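Local atomic coordinates of possible translation initiation inhibitor (PDB entry 3LME), a protein that is of unestablished function but belongs to the YjgF-like (endoribonuclease L-PSP) family of small alpha/beta proteins that form trimers. Residues Asp57-Ala62 / Ala120-Thr125; Asp96-Gly99 / Tyr103-Arg106. The protein carries 1 engineered substitution. One frame throughout, in Å; residues are numbered along the deposited sequence.

Interaction 1 lies at the middle of the chain, about 1 Å from its centre, and joins helix 48-64 to strand 120-127, an inner strand of the mixed sheet. Interaction 2 closes the turn between helix 83-98 and strand 106-110, an outermost strand of that sheet within the chain. The contact centres are 13 Å apart. In sequence both segments of interaction 2 fall between 57-62 and 120-125, so the early helix meets the last strand across an interval that holds the second contact. The two also touch directly: Leu-60 and Asp-57 of helix 48-64 pack on Ile-97, so two helices packed side by side meet the sheet at an inner strand and at the turn leading to an edge strand.

Interaction 1: residues Asp57-Ala62 / Ala120-Thr125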
loop_
_atom_site.group_PDB
_atom_site.type_symbol
_atom_site.label_atom_id
_atom_site.label_comp_id
_atom_site.label_asym_id
_atom_site.label_seq_id
_atom_site.Cartn_x
_atom_site.Cartn_y
_atom_site.Cartn_z
ATOM N N ASP A 57 15.359 -8.871 -6.845
ATOM C CA ASP A 57 15.369 -10.165 -7.509
ATOM C C ASP A 57 14.329 -11.126 -6.882
ATOM O O ASP A 57 13.576 -11.791 -7.613
ATOM C CB ASP A 57 16.762 -10.794 -7.471
ATOM C CG ASP A 57 17.811 -10.050 -8.339
ATOM O OD1 ASP A 57 17.479 -9.220 -9.230
ATOM O OD2 ASP A 57 19.012 -10.334 -8.130
ATOM N N ASN A 58 14.260 -11.217 -5.554
ATOM C CA ASN A 58 13.248 -12.073 -4.978
ATOM C C ASN A 58 11.849 -11.682 -5.447
ATOM O O ASN A 58 11.048 -12.557 -5.787
ATOM C CB ASN A 58 13.274 -12.039 -3.458
ATOM C CG ASN A 58 14.408 -12.819 -2.864
ATOM O OD1 ASN A 58 14.804 -12.577 -1.736
ATOM N ND2 ASN A 58 14.927 -13.763 -3.599
ATOM N N MET A 59 11.551 -10.375 -5.428
ATOM C CA MET A 59 10.221 -9.849 -5.776
ATOM C C MET A 59 9.965 -10.240 -7.232
ATOM O O MET A 59 8.893 -10.809 -7.540
ATOM C CB MET A 59 10.123 -8.311 -5.557
ATOM C CG MET A 59 8.766 -7.651 -5.923
ATOM S SD MET A 59 8.672 -5.838 -6.130
ATOM C CE MET A 59 9.878 -5.508 -7.417
ATOM N N LEU A 60 10.954 -9.978 -8.107
ATOM C CA LEU A 60 10.790 -10.195 -9.563
ATOM C C LEU A 60 10.604 -11.665 -9.943
ATOM O O LEU A 60 9.913 -11.969 -10.903
ATOM C CB LEU A 60 11.909 -9.534 -10.382
ATOM C CG LEU A 60 11.790 -8.001 -10.420
ATOM C CD1 LEU A 60 13.062 -7.346 -10.875
ATOM C CD2 LEU A 60 10.550 -7.474 -11.236
ATOM N N ALA A 61 11.209 -12.556 -9.161
ATOM C CA ALA A 61 11.041 -13.988 -9.318
ATOM C C ALA A 61 9.611 -14.410 -8.982
ATOM O O ALA A 61 8.980 -15.170 -9.708
ATOM C CB ALA A 61 12.037 -14.737 -8.457
ATOM N N ALA A 62 9.096 -13.933 -7.868
ATOM C CA ALA A 62 7.724 -14.233 -7.546
ATOM C C ALA A 62 6.872 -13.728 -8.710
ATOM O O ALA A 62 6.000 -14.451 -9.192
ATOM C CB ALA A 62 7.328 -13.598 -6.235
ATOM N N ALA A 120 15.349 -3.090 4.385
ATOM C CA ALA A 120 14.452 -2.731 3.300
ATOM C C ALA A 120 13.499 -3.868 3.000
ATOM O O ALA A 120 13.896 -5.035 2.985
ATOM C CB ALA A 120 15.229 -2.352 2.049
ATOM N N GLU A 121 12.244 -3.521 2.763
ATOM C CA GLU A 121 11.257 -4.487 2.343
ATOM C C GLU A 121 10.443 -3.817 1.240
ATOM O O GLU A 121 10.296 -2.594 1.251
ATOM C CB GLU A 121 10.387 -4.850 3.531
ATOM C CG GLU A 121 9.410 -5.973 3.292
ATOM C CD GLU A 121 8.867 -6.531 4.592
ATOM O OE1 GLU A 121 7.875 -7.282 4.550
ATOM O OE2 GLU A 121 9.435 -6.226 5.669
ATOM N N ILE A 122 9.946 -4.597 0.279
ATOM C CA ILE A 122 9.276 -4.005 -0.874
ATOM C C ILE A 122 7.964 -4.680 -1.181
ATOM O O ILE A 122 7.852 -5.863 -0.996
ATOM C CB ILE A 122 10.203 -3.931 -2.144
ATOM C CG1 ILE A 122 9.518 -3.186 -3.301
ATOM C CG2 ILE A 122 10.615 -5.321 -2.642
ATOM C CD1 ILE A 122 10.469 -2.672 -4.357
ATOM N N ASP A 123 6.983 -3.900 -1.626
ATOM C CA ASP A 123 5.679 -4.390 -2.100
ATOM C C ASP A 123 5.489 -4.099 -3.576
ATOM O O ASP A 123 5.550 -2.944 -3.988
ATOM C CB ASP A 123 4.546 -3.692 -1.377
ATOM C CG ASP A 123 4.367 -4.183 0.017
ATOM O OD1 ASP A 123 5.068 -5.161 0.388
ATOM O OD2 ASP A 123 3.523 -3.588 0.738
ATOM N N GLY A 124 5.233 -5.136 -4.363
ATOM C CA GLY A 124 5.153 -4.989 -5.794
ATOM C C GLY A 124 3.815 -5.455 -6.255
ATOM O O GLY A 124 3.325 -6.473 -5.774
ATOM N N THR A 125 3.231 -4.693 -7.179
ATOM C CA THR A 125 1.951 -4.996 -7.834
ATOM C C THR A 125 2.131 -4.879 -9.351
ATOM O O THR A 125 2.676 -3.902 -9.845
ATOM C CB THR A 125 0.868 -4.032 -7.341
ATOM O OG1 THR A 125 0.882 -4.041 -5.916
ATOM C CG2 THR A 125 -0.515 -4.428 -7.839
#
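Helix segment 57-62 lies over strand segment 120-125 with the two axes running nearly the same way, 26° apart and 9.4 Å at closest approach, and Met-59 sits above Gly-124 with their CA atoms 7.0 Å from each other. Met-59 alone reaches across from the helix. Its CG stands anti to the backbone N (chi1 179°) and the chain stays extended through chi2, which carries SD down to the strand before the bend at chi3 turns the terminal methyl aside. SD comes 3.6 Å from Gly-124 CA, meeting bare backbone because glycine has no side chain to occupy that place. An unbranched, flexible thioether suits this role, since it can span the gap between helix and sheet and end in a polarisable atom.

Ile-122, two residues earlier on the same face of the strand, flanks the sulfur. Its CG1 lies 4.0 Å from Met-59 SD, and CG2 and CD1 approach the same atom about as closely, so three carbons of the branched chain seat the sulfur together. A beta-branched residue fits an extended backbone well and presents a broad apolar surface here. Asp-123, between them, points away from the helix; its OD2 makes a long, weak ion pair with Arg-75 of the second subunit. Leu-76 and Met-34 also pack on Met-59, and Val-78, Met-55 and Phe-56 on Ile-122.

Contact between the two segments is therefore apolar, resting on dispersion and the exclusion of water rather than on polar bonds. Backbone polarity is met separately: the helix has its own hydrogen bonds, and the strand pairs with 28-35 and 73-80, leaving this contact to a side chain resting on bare backbone and on one neighbouring aliphatic chain.

Interaction 2: residues Asp96-Gly99 / Tyr103-Arg106; sequences DIWG and YPPR
Torsions at Tyr-103 and Trp-98 send their rings to different partners: Tyr-103 holds CG anti to its carbonyl carbon (chi1 -56°), sending the phenol back toward the helix end, while Trp-98, with chi1 -88° and chi2 -88°, turns an indole face to Pro-104. The phenol passes alongside Trp-98, its CD1 3.6 Å from Trp-98 CB, and its hydroxyl ends at Gly-99. There Tyr-103 OH donates a hydrogen bond of 2.6 Å to Gly-99 O, in the carbonyl plane and on a lone pair. Glycine suits the position because the chain leaves the helix there with positive phi.

Pro-104 lays CD and CG over one face of the indole. Its CD stands 4.1 Å from the centroid of the Trp-98 five-membered ring, near the normal, as a CH-pi contact, and its CG is 3.8 Å from Trp-98 CZ2. Ile-97 CG2 packs on the opposite face near a different rim, by CE3 of the six-membered ring, while the indole NE1 hydrogen-bonds to Lys-70 O. Tyr-103 O accepts a hydrogen bond from Ser-20 OG of the third subunit, and Trp-19 of that subunit packs on Tyr-103.

The chemistry thus divides the work: proline rests on the tryptophan face in an apolar CH-pi contact, and one hydrogen bond from the phenol ties the loop to the exposed Gly-99 just past the helix, beside a subunit interface.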
loop_
_atom_site.group_PDB
_atom_site.type_symbol
_atom_site.label_atom_id
_atom_site.label_comp_id
_atom_site.label_asym_id
_atom_site.label_seq_id
_atom_site.Cartn_x
_atom_site.Cartn_y
_atom_site.Cartn_z
ATOM N N ASP A 96 20.140 -0.345 -12.465
ATOM C CA ASP A 96 20.734 -1.581 -12.920
ATOM C C ASP A 96 19.704 -2.479 -13.601
ATOM O O ASP A 96 20.020 -3.206 -14.546
ATOM C CB ASP A 96 21.339 -2.342 -11.746
ATOM C CG ASP A 96 22.716 -1.827 -11.322
ATOM O OD1 ASP A 96 23.371 -1.015 -12.061
ATOM O OD2 ASP A 96 23.128 -2.279 -10.211
ATOM N N ILE A 97 18.475 -2.432 -13.099
ATOM C CA ILE A 97 17.458 -3.374 -13.512
ATOM C C ILE A 97 16.678 -2.807 -14.682
ATOM O O ILE A 97 16.484 -3.485 -15.686
ATOM C CB ILE A 97 16.547 -3.792 -12.313
ATOM C CG1 ILE A 97 17.374 -4.616 -11.314
ATOM C CG2 ILE A 97 15.313 -4.557 -12.782
ATOM C CD1 ILE A 97 16.605 -5.142 -10.139
ATOM N N TRP A 98 16.275 -1.552 -14.562
ATOM C CA TRP A 98 15.375 -0.927 -15.511
ATOM C C TRP A 98 16.118 -0.140 -16.600
ATOM O O TRP A 98 15.507 0.370 -17.532
ATOM C CB TRP A 98 14.349 -0.039 -14.762
ATOM C CG TRP A 98 13.117 -0.805 -14.326
ATOM C CD1 TRP A 98 11.993 -1.009 -15.065
ATOM C CD2 TRP A 98 12.896 -1.468 -13.065
ATOM N NE1 TRP A 98 11.087 -1.759 -14.353
ATOM C CE2 TRP A 98 11.618 -2.062 -13.126
ATOM C CE3 TRP A 98 13.648 -1.610 -11.891
ATOM C CZ2 TRP A 98 11.067 -2.793 -12.049
ATOM C CZ3 TRP A 98 13.112 -2.345 -10.828
ATOM C CH2 TRP A 98 11.836 -2.935 -10.917
ATOM N N GLY A 99 17.430 -0.039 -16.479
ATOM C CA GLY A 99 18.205 0.741 -17.409
ATOM C C GLY A 99 17.812 2.190 -17.291
ATOM O O GLY A 99 17.706 2.723 -16.184
ATOM N N TYR A 103 10.330 3.743 -15.822
ATOM C CA TYR A 103 10.321 3.230 -14.469
ATOM C C TYR A 103 8.909 3.138 -13.862
ATOM O O TYR A 103 8.059 3.960 -14.170
ATOM C CB TYR A 103 11.157 4.165 -13.640
ATOM C CG TYR A 103 12.560 4.366 -14.134
ATOM C CD1 TYR A 103 13.533 3.383 -13.933
ATOM C CD2 TYR A 103 12.943 5.565 -14.766
ATOM C CE1 TYR A 103 14.851 3.571 -14.357
ATOM C CE2 TYR A 103 14.274 5.763 -15.197
ATOM C CZ TYR A 103 15.218 4.754 -14.977
ATOM O OH TYR A 103 16.523 4.910 -15.389
ATOM N N PRO A 104 8.656 2.174 -12.960
ATOM C CA PRO A 104 7.315 2.083 -12.366
ATOM C C PRO A 104 7.032 3.200 -11.359
ATOM O O PRO A 104 7.973 3.789 -10.822
ATOM C CB PRO A 104 7.327 0.750 -11.640
ATOM C CG PRO A 104 8.692 0.180 -11.856
ATOM C CD PRO A 104 9.600 1.261 -12.316
ATOM N N PRO A 105 5.743 3.505 -11.110
ATOM C CA PRO A 105 5.376 4.414 -10.043
ATOM C C PRO A 105 5.854 3.837 -8.712
ATOM O O PRO A 105 5.794 2.631 -8.502
ATOM C CB PRO A 105 3.849 4.406 -10.084
ATOM C CG PRO A 105 3.507 3.901 -11.420
ATOM C CD PRO A 105 4.554 2.913 -11.746
ATOM N N ARG A 106 6.294 4.698 -7.803
ATOM C CA ARG A 106 7.078 4.237 -6.687
ATOM C C ARG A 106 6.875 5.132 -5.489
ATOM O O ARG A 106 6.753 6.328 -5.633
ATOM C CB ARG A 106 8.559 4.262 -7.096
ATOM C CG ARG A 106 9.532 4.111 -5.970
ATOM C CD ARG A 106 10.953 4.261 -6.440
ATOM N NE ARG A 106 11.503 5.588 -6.230
ATOM C CZ ARG A 106 12.803 5.838 -6.262
ATOM N NH1 ARG A 106 13.260 7.071 -6.077
ATOM N NH2 ARG A 106 13.656 4.841 -6.485
#